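Local coordinates for saposin-like protein (Necator americanus, PDB 3S63) that probably binds lipids and interacts with membranes, as a hookworm member of the saposin-like family, at residues A[7-10]-A[11-14]. Residues are numbered along the deposited sequence; the frame is centred on the assembly and turned at random.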
loop_
_atom_site.group_PDB
_atom_site.type_symbol
_atom_site.label_atom_id
_atom_site.label_comp_id
_atom_site.label_asym_id
_atom_site.label_seq_id
_atom_site.Cartn_x
_atom_site.Cartn_y
_atom_site.Cartn_z
ATOM N N CYS A 7 3.474 9.829 -1.304
ATOM C CA CYS A 7 4.434 8.745 -1.306
ATOM C C CYS A 7 4.512 8.090 0.077
ATOM O O CYS A 7 4.416 6.866 0.205
ATOM C CB CYS A 7 5.811 9.257 -1.733
ATOM S SG CYS A 7 7.117 8.038 -1.600
ATOM N N ASP A 8 4.689 8.914 1.107
ATOM C CA ASP A 8 4.731 8.418 2.470
ATOM C C ASP A 8 3.482 7.579 2.757
ATOM O O ASP A 8 3.577 6.438 3.200
ATOM C CB ASP A 8 4.858 9.578 3.464
ATOM C CG ASP A 8 6.228 10.264 3.406
ATOM O OD1 ASP A 8 7.163 9.724 2.782
ATOM O OD2 ASP A 8 6.377 11.350 4.000
ATOM N N LEU A 9 2.308 8.133 2.472
ATOM C CA LEU A 9 1.065 7.425 2.733
ATOM C C LEU A 9 0.987 6.063 2.029
ATOM O O LEU A 9 0.487 5.092 2.588
ATOM C CB LEU A 9 -0.144 8.302 2.392
ATOM C CG LEU A 9 -0.252 9.559 3.261
ATOM C CD1 LEU A 9 -1.561 10.247 3.029
ATOM C CD2 LEU A 9 -0.129 9.210 4.728
ATOM N N CYS A 10 1.479 5.974 0.808
ATOM C CA CYS A 10 1.453 4.691 0.140
ATOM C C CYS A 10 2.186 3.692 1.025
ATOM O O CYS A 10 1.714 2.583 1.251
ATOM C CB CYS A 10 2.132 4.781 -1.225
ATOM S SG CYS A 10 1.953 3.286 -2.230
ATOM N N GLN A 11 3.341 4.117 1.529
ATOM C CA GLN A 11 4.238 3.259 2.280
ATOM C C GLN A 11 3.662 2.854 3.636
ATOM O O GLN A 11 3.652 1.682 3.990
ATOM C CB GLN A 11 5.581 3.960 2.480
ATOM C CG GLN A 11 6.362 4.160 1.217
ATOM C CD GLN A 11 7.748 4.696 1.485
ATOM O OE1 GLN A 11 8.674 3.935 1.752
ATOM N NE2 GLN A 11 7.903 6.013 1.414
ATOM N N ILE A 12 3.212 3.838 4.398
ATOM C CA ILE A 12 2.573 3.603 5.674
ATOM C C ILE A 12 1.420 2.604 5.559
ATOM O O ILE A 12 1.269 1.717 6.391
ATOM C CB ILE A 12 2.045 4.930 6.232
ATOM C CG1 ILE A 12 3.209 5.914 6.401
ATOM C CG2 ILE A 12 1.307 4.715 7.533
ATOM C CD1 ILE A 12 2.765 7.311 6.797
ATOM N N ALA A 13 0.602 2.765 4.526
ATOM C CA ALA A 13 -0.579 1.944 4.352
ATOM C C ALA A 13 -0.219 0.506 4.053
ATOM O O ALA A 13 -0.785 -0.409 4.633
ATOM C CB ALA A 13 -1.469 2.510 3.250
ATOM N N LEU A 14 0.717 0.299 3.141
ATOM C CA LEU A 14 1.074 -1.052 2.722
ATOM C C LEU A 14 1.844 -1.793 3.805
ATOM O O LEU A 14 1.789 -3.018 3.904
ATOM C CB LEU A 14 1.918 -1.008 1.450
ATOM C CG LEU A 14 1.210 -0.526 0.197
ATOM C CD1 LEU A 14 1.988 -0.978 -1.001
ATOM C CD2 LEU A 14 -0.195 -1.084 0.163
#
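Ile12 N donates to Asp8 O at 2.9 Å, the straightest of four successive i to i+4 bonds in helix 3-20, the opening helix of this saposin fold. Gln11 N, Ala13 N and Leu14 N repeat the pattern on Cys7 O, Leu9 O and Cys10 O, a compact example of how the alpha-helical repeat sets which side chains share a face. Asp8 O also receives a weak, strongly bent bond from Gln11 N.

On one flank, Gln11 reaches back along the helix: with CG beside the backbone N (chi1 -67°) the chain runs back over Cys7 O, and NE2 ends 3.7 Å from Cys7 SG and 4.0 Å from Asp8 OD1, with the amide and carboxylate planes turned 45° apart. NE2 of the buried Gln11 is hydrogen-bonded to Ser86 O, joining the segment that follows helix 71-77 to helix 3-20.

The disulfides of Cys7 to Cys81 and Cys10 to Cys75 are part of the cystine framework that defines saposins. Leu14 turns into the core against Val74, Leu35 and Ile60, its CD1 4.4 Å from Cys10 SG. On the more open side, Leu9 and Ile12 meet obliquely, CD2 of Leu9 lying 4.0 Å from CD1 of Ile12.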